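Local coordinates for protein Trypsin/chymotrypsin inhibitor (Alocasia macrorrhizos, PDB 5YCZ) that inhibits the serine proteases trypsin and alpha-chymotrypsin as a plant Kunitz-type inhibitor, at residues S106-K120 with Y131-P145. Numbering follows the deposited sequence.
Sequences SKAIGPHNSRFAIRK and YQIEVCPCSTGVERP
The guanidinium of Arg115 holds four backbone carbonyls at once, and one of them, Pro137 O, lies across the contact. Its NH1 reaches Pro137 O at 3.1 Å, in the guanidinium plane, and also takes Gly110 O, while NH2 bonds Ser106 O and Ala108 O of its own loop. Arginine suits the place because its long chain carries several N-H donors; here it runs extended from CG to NE (chi3 173°), and Glu61 meets NE in a salt bridge. His112 CB lies over the rim of one face and Ser139 against the other. Pro137 O is gripped twice, since His112 N donates to it at 2.9 Å; beside it the proline rings of Pro111 and Pro137 meet through their CB atoms (3.6 Å). Farther out the guanidinium of Arg144 is sandwiched between Lys107 CA and Val142 CG2.

Beyond Cys136 N, bonded to Arg115 O, strands 116-120 and 131-135 pair antiparallel. Ala117 with Glu134 and Arg119 with Gln132 are the hydrogen-bonded pairs, each joined by two backbone bonds. Phe116, Ile118, Ile133 and Val135 turn to one face, where their apolar side chains are buried away from water; Ile133 CG2 lies 3.7 Å from Phe116 CD2 and Ile76 adds to the cluster. Ile118 CG2, anti to its own N (CG1 at chi1 -58°), reaches Tyr131 CB at 3.6 Å. On the other face, polar chains suit partial exposure: Arg119 NH1 and Glu134 OE2 form a loose salt bridge at 3.5 Å, with the guanidinium and carboxylate planes 77° apart. The small Ala117 leaves its CB beside Cys136 SG, which is disulfide-bonded to Cys151, while Cys138 is tied to Cys147. The arrangement is an antiparallel beta hairpin continued by two loops, the second tied by disulfides to residues farther along the chain, part of the beta-trefoil fold of Kunitz-type inhibitors.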
loop_
_atom_site.group_PDB
_atom_site.type_symbol
_atom_site.label_atom_id
_atom_site.label_comp_id
_atom_site.label_asym_id
_atom_site.label_seq_id
_atom_site.Cartn_x
_atom_site.Cartn_y
_atom_site.Cartn_z
ATOM N N SER A 106 -2.816 -2.680 -14.900
ATOM C CA SER A 106 -3.484 -3.091 -16.122
ATOM C C SER A 106 -2.425 -3.634 -17.067
ATOM O O SER A 106 -1.316 -3.099 -17.134
ATOM C CB SER A 106 -4.242 -1.930 -16.770
ATOM O OG SER A 106 -4.412 -2.154 -18.159
ATOM N N LYS A 107 -2.750 -4.724 -17.759
ATOM C CA LYS A 107 -1.860 -5.257 -18.777
ATOM C C LYS A 107 -2.260 -4.825 -20.177
ATOM O O LYS A 107 -1.468 -4.992 -21.109
ATOM C CB LYS A 107 -1.820 -6.788 -18.717
ATOM C CG LYS A 107 -1.456 -7.387 -17.372
ATOM C CD LYS A 107 -1.042 -8.863 -17.525
ATOM C CE LYS A 107 0.488 -9.077 -17.411
ATOM N NZ LYS A 107 1.275 -8.810 -18.669
ATOM N N ALA A 108 -3.444 -4.240 -20.330
ATOM C CA ALA A 108 -4.044 -4.017 -21.634
ATOM C C ALA A 108 -3.182 -3.101 -22.503
ATOM O O ALA A 108 -2.200 -2.488 -22.059
ATOM C CB ALA A 108 -5.442 -3.418 -21.484
ATOM N N ILE A 109 -3.569 -3.039 -23.780
ATOM C CA ILE A 109 -2.907 -2.185 -24.754
ATOM C C ILE A 109 -3.411 -0.758 -24.652
ATOM O O ILE A 109 -2.692 0.182 -25.022
ATOM C CB ILE A 109 -3.122 -2.753 -26.170
ATOM C CG1 ILE A 109 -2.544 -4.168 -26.270
ATOM C CG2 ILE A 109 -2.495 -1.873 -27.225
ATOM C CD1 ILE A 109 -3.070 -4.970 -27.451
ATOM N N GLY A 110 -4.626 -0.570 -24.141
ATOM C CA GLY A 110 -5.173 0.751 -23.961
ATOM C C GLY A 110 -4.360 1.597 -22.998
ATOM O O GLY A 110 -3.711 1.091 -22.069
ATOM N N PRO A 111 -4.396 2.912 -23.201
ATOM C CA PRO A 111 -3.741 3.815 -22.255
ATOM C C PRO A 111 -4.348 3.644 -20.872
ATOM O O PRO A 111 -5.536 3.362 -20.734
ATOM C CB PRO A 111 -4.042 5.201 -22.834
ATOM C CG PRO A 111 -5.353 5.014 -23.518
ATOM C CD PRO A 111 -5.315 3.629 -24.098
ATOM N N HIS A 112 -3.524 3.809 -19.841
ATOM C CA HIS A 112 -3.979 3.613 -18.468
ATOM C C HIS A 112 -3.348 4.661 -17.568
ATOM O O HIS A 112 -2.120 4.788 -17.533
ATOM C CB HIS A 112 -3.631 2.212 -17.966
ATOM C CG HIS A 112 -4.464 1.773 -16.808
ATOM N ND1 HIS A 112 -5.839 1.863 -16.812
ATOM C CD2 HIS A 112 -4.118 1.290 -15.591
ATOM C CE1 HIS A 112 -6.304 1.437 -15.649
ATOM N NE2 HIS A 112 -5.281 1.082 -14.890
ATOM N N ASN A 113 -4.176 5.375 -16.811
ATOM C CA ASN A 113 -3.729 6.603 -16.157
ATOM C C ASN A 113 -2.954 6.379 -14.868
ATOM O O ASN A 113 -2.513 7.362 -14.252
ATOM C CB ASN A 113 -4.920 7.502 -15.868
ATOM C CG ASN A 113 -5.456 8.138 -17.109
ATOM O OD1 ASN A 113 -6.674 8.180 -17.341
ATOM N ND2 ASN A 113 -4.548 8.629 -17.937
ATOM N N SER A 114 -2.776 5.141 -14.429
ATOM C CA SER A 114 -1.887 4.891 -13.307
ATOM C C SER A 114 -0.456 4.571 -13.746
ATOM O O SER A 114 0.363 4.186 -12.907
ATOM C CB SER A 114 -2.441 3.763 -12.426
ATOM O OG SER A 114 -3.070 2.760 -13.198
ATOM N N ARG A 115 -0.130 4.739 -15.025
ATOM C CA ARG A 115 1.200 4.409 -15.519
ATOM C C ARG A 115 2.087 5.648 -15.488
ATOM O O ARG A 115 1.818 6.641 -16.175
ATOM C CB ARG A 115 1.139 3.835 -16.930
ATOM C CG ARG A 115 0.714 2.384 -16.994
ATOM C CD ARG A 115 -0.012 2.130 -18.304
ATOM N NE ARG A 115 -0.289 0.716 -18.490
ATOM C CZ ARG A 115 -1.052 0.227 -19.463
ATOM N NH1 ARG A 115 -1.622 1.039 -20.339
ATOM N NH2 ARG A 115 -1.262 -1.078 -19.543
ATOM N N PHE A 116 3.156 5.574 -14.712
ATOM C CA PHE A 116 4.133 6.642 -14.642
ATOM C C PHE A 116 5.490 6.089 -15.060
ATOM O O PHE A 116 5.722 4.876 -15.031
ATOM C CB PHE A 116 4.191 7.240 -13.228
ATOM C CG PHE A 116 2.891 7.820 -12.770
ATOM C CD1 PHE A 116 1.879 6.999 -12.273
ATOM C CD2 PHE A 116 2.665 9.180 -12.847
ATOM C CE1 PHE A 116 0.669 7.528 -11.856
ATOM C CE2 PHE A 116 1.456 9.721 -12.434
ATOM C CZ PHE A 116 0.455 8.898 -11.928
ATOM N N ALA A 117 6.377 6.990 -15.478
ATOM C CA ALA A 117 7.773 6.657 -15.704
ATOM C C ALA A 117 8.642 7.681 -14.995
ATOM O O ALA A 117 8.205 8.803 -14.731
ATOM C CB ALA A 117 8.116 6.624 -17.193
ATOM N N ILE A 118 9.872 7.279 -14.678
ATOM C CA ILE A 118 10.867 8.159 -14.076
ATOM C C ILE A 118 12.026 8.360 -15.043
ATOM O O ILE A 118 12.490 7.417 -15.693
ATOM C CB ILE A 118 11.383 7.607 -12.736
ATOM C CG1 ILE A 118 10.224 7.408 -11.770
ATOM C CG2 ILE A 118 12.421 8.550 -12.123
ATOM C CD1 ILE A 118 10.429 6.248 -10.817
ATOM N N ARG A 119 12.512 9.592 -15.106
ATOM C CA ARG A 119 13.575 9.991 -16.011
ATOM C C ARG A 119 14.530 10.913 -15.273
ATOM O O ARG A 119 14.129 11.611 -14.337
ATOM C CB ARG A 119 13.016 10.708 -17.253
ATOM C CG ARG A 119 12.186 9.818 -18.148
ATOM C CD ARG A 119 12.173 10.308 -19.591
ATOM N NE ARG A 119 12.455 9.215 -20.520
ATOM C CZ ARG A 119 11.536 8.366 -20.968
ATOM N NH1 ARG A 119 10.267 8.493 -20.570
ATOM N NH2 ARG A 119 11.885 7.397 -21.814
ATOM N N LYS A 120 15.793 10.921 -15.713
ATOM C CA LYS A 120 16.786 11.856 -15.188
ATOM C C LYS A 120 16.447 13.288 -15.587
ATOM O O LYS A 120 15.771 13.542 -16.582
ATOM C CB LYS A 120 18.194 11.495 -15.686
ATOM C CG LYS A 120 19.317 11.661 -14.641
ATOM C CD LYS A 120 20.300 10.485 -14.644
ATOM C CE LYS A 120 21.189 10.441 -13.382
ATOM N NZ LYS A 120 21.907 9.128 -13.240
ATOM N N TYR A 131 15.760 13.327 -10.664
ATOM C CA TYR A 131 14.803 12.686 -11.539
ATOM C C TYR A 131 13.536 13.514 -11.591
ATOM O O TYR A 131 13.336 14.462 -10.825
ATOM C CB TYR A 131 14.517 11.252 -11.091
ATOM C CG TYR A 131 15.750 10.368 -11.072
ATOM C CD1 TYR A 131 16.067 9.563 -12.163
ATOM C CD2 TYR A 131 16.602 10.341 -9.965
ATOM C CE1 TYR A 131 17.199 8.758 -12.153
ATOM C CE2 TYR A 131 17.741 9.539 -9.949
ATOM C CZ TYR A 131 18.033 8.756 -11.045
ATOM O OH TYR A 131 19.151 7.967 -11.031
ATOM N N GLN A 132 12.691 13.165 -12.546
ATOM C CA GLN A 132 11.327 13.653 -12.599
ATOM C C GLN A 132 10.403 12.463 -12.841
ATOM O O GLN A 132 10.850 11.359 -13.177
ATOM C CB GLN A 132 11.151 14.692 -13.699
ATOM C CG GLN A 132 12.277 15.666 -13.838
ATOM C CD GLN A 132 12.399 16.134 -15.265
ATOM O OE1 GLN A 132 12.013 15.415 -16.194
ATOM N NE2 GLN A 132 12.924 17.343 -15.456
ATOM N N ILE A 133 9.101 12.693 -12.668
ATOM C CA ILE A 133 8.076 11.701 -12.957
ATOM C C ILE A 133 7.277 12.166 -14.159
ATOM O O ILE A 133 6.887 13.337 -14.251
ATOM C CB ILE A 133 7.156 11.480 -11.758
ATOM C CG1 ILE A 133 8.020 11.099 -10.556
ATOM C CG2 ILE A 133 6.093 10.440 -12.102
ATOM C CD1 ILE A 133 7.265 10.361 -9.488
ATOM N N GLU A 134 7.043 11.254 -15.082
ATOM C CA GLU A 134 6.239 11.545 -16.245
ATOM C C GLU A 134 4.970 10.730 -16.160
ATOM O O GLU A 134 4.980 9.621 -15.625
ATOM C CB GLU A 134 6.993 11.216 -17.520
ATOM C CG GLU A 134 8.093 12.220 -17.807
ATOM C CD GLU A 134 8.313 12.400 -19.286
ATOM O OE1 GLU A 134 7.529 13.161 -19.918
ATOM O OE2 GLU A 134 9.254 11.759 -19.808
ATOM N N VAL A 135 3.882 11.306 -16.663
ATOM C CA VAL A 135 2.611 10.611 -16.835
ATOM C C VAL A 135 2.620 9.946 -18.211
ATOM O O VAL A 135 2.600 10.634 -19.232
ATOM C CB VAL A 135 1.444 11.592 -16.708
ATOM C CG1 VAL A 135 0.130 10.851 -16.617
ATOM C CG2 VAL A 135 1.673 12.506 -15.518
ATOM N N CYS A 136 2.652 8.613 -18.265
ATOM C CA CYS A 136 2.803 7.913 -19.547
ATOM C C CYS A 136 1.733 6.845 -19.722
ATOM O O CYS A 136 1.963 5.666 -19.445
ATOM C CB CYS A 136 4.194 7.288 -19.684
ATOM S SG CYS A 136 5.558 8.477 -19.757
ATOM N N PRO A 137 0.559 7.224 -20.207
ATOM C CA PRO A 137 -0.543 6.259 -20.302
ATOM C C PRO A 137 -0.211 5.003 -21.080
ATOM O O PRO A 137 -0.865 3.977 -20.867
ATOM C CB PRO A 137 -1.642 7.069 -20.994
ATOM C CG PRO A 137 -1.385 8.447 -20.558
ATOM C CD PRO A 137 0.112 8.596 -20.469
ATOM N N CYS A 138 0.785 5.021 -21.952
ATOM C CA CYS A 138 1.109 3.848 -22.753
ATOM C C CYS A 138 2.290 3.111 -22.147
ATOM O O CYS A 138 3.341 3.712 -21.903
ATOM C CB CYS A 138 1.422 4.241 -24.195
ATOM S SG CYS A 138 -0.024 4.811 -25.075
ATOM N N SER A 139 2.124 1.808 -21.926
ATOM C CA SER A 139 3.208 1.029 -21.344
ATOM C C SER A 139 4.462 1.144 -22.197
ATOM O O SER A 139 4.408 1.410 -23.403
ATOM C CB SER A 139 2.814 -0.438 -21.191
ATOM O OG SER A 139 1.991 -0.643 -20.054
ATOM N N THR A 140 5.602 0.965 -21.539
ATOM C CA THR A 140 6.892 1.065 -22.198
ATOM C C THR A 140 7.920 0.318 -21.364
ATOM O O THR A 140 7.748 0.129 -20.155
ATOM C CB THR A 140 7.293 2.523 -22.401
ATOM O OG1 THR A 140 8.305 2.582 -23.409
ATOM C CG2 THR A 140 7.820 3.108 -21.140
ATOM N N GLY A 141 8.993 -0.112 -22.027
ATOM C CA GLY A 141 9.861 -1.093 -21.405
ATOM C C GLY A 141 9.164 -2.400 -21.105
ATOM O O GLY A 141 9.632 -3.164 -20.258
ATOM N N VAL A 142 8.046 -2.679 -21.774
ATOM C CA VAL A 142 7.209 -3.833 -21.478
ATOM C C VAL A 142 7.143 -4.693 -22.733
ATOM O O VAL A 142 6.930 -4.182 -23.842
ATOM C CB VAL A 142 5.805 -3.402 -20.999
ATOM C CG1 VAL A 142 4.846 -3.122 -22.163
ATOM C CG2 VAL A 142 5.221 -4.415 -20.049
ATOM N N GLU A 143 7.386 -5.987 -22.573
ATOM C CA GLU A 143 7.404 -6.887 -23.724
ATOM C C GLU A 143 5.994 -7.439 -23.944
ATOM O O GLU A 143 5.696 -8.619 -23.741
ATOM C CB GLU A 143 8.438 -7.989 -23.531
ATOM C CG GLU A 143 9.139 -8.396 -24.825
ATOM C CD GLU A 143 9.566 -9.863 -24.840
ATOM O OE1 GLU A 143 9.109 -10.633 -23.963
ATOM O OE2 GLU A 143 10.346 -10.249 -25.741
ATOM N N ARG A 144 5.112 -6.533 -24.346
ATOM C CA ARG A 144 3.773 -6.895 -24.786
ATOM C C ARG A 144 3.241 -5.742 -25.625
ATOM O O ARG A 144 3.821 -4.646 -25.624
ATOM C CB ARG A 144 2.848 -7.198 -23.591
ATOM C CG ARG A 144 2.173 -5.974 -22.969
ATOM C CD ARG A 144 1.734 -6.277 -21.548
ATOM N NE ARG A 144 1.681 -5.077 -20.717
ATOM C CZ ARG A 144 1.950 -5.058 -19.414
ATOM N NH1 ARG A 144 2.308 -6.174 -18.784
ATOM N NH2 ARG A 144 1.866 -3.916 -18.744
ATOM N N PRO A 145 2.170 -5.961 -26.384
ATOM C CA PRO A 145 1.626 -4.876 -27.207
ATOM C C PRO A 145 1.298 -3.644 -26.370
ATOM O O PRO A 145 0.712 -3.743 -25.289
ATOM C CB PRO A 145 0.367 -5.501 -27.819
ATOM C CG PRO A 145 0.090 -6.735 -26.978
ATOM C CD PRO A 145 1.437 -7.219 -26.604
#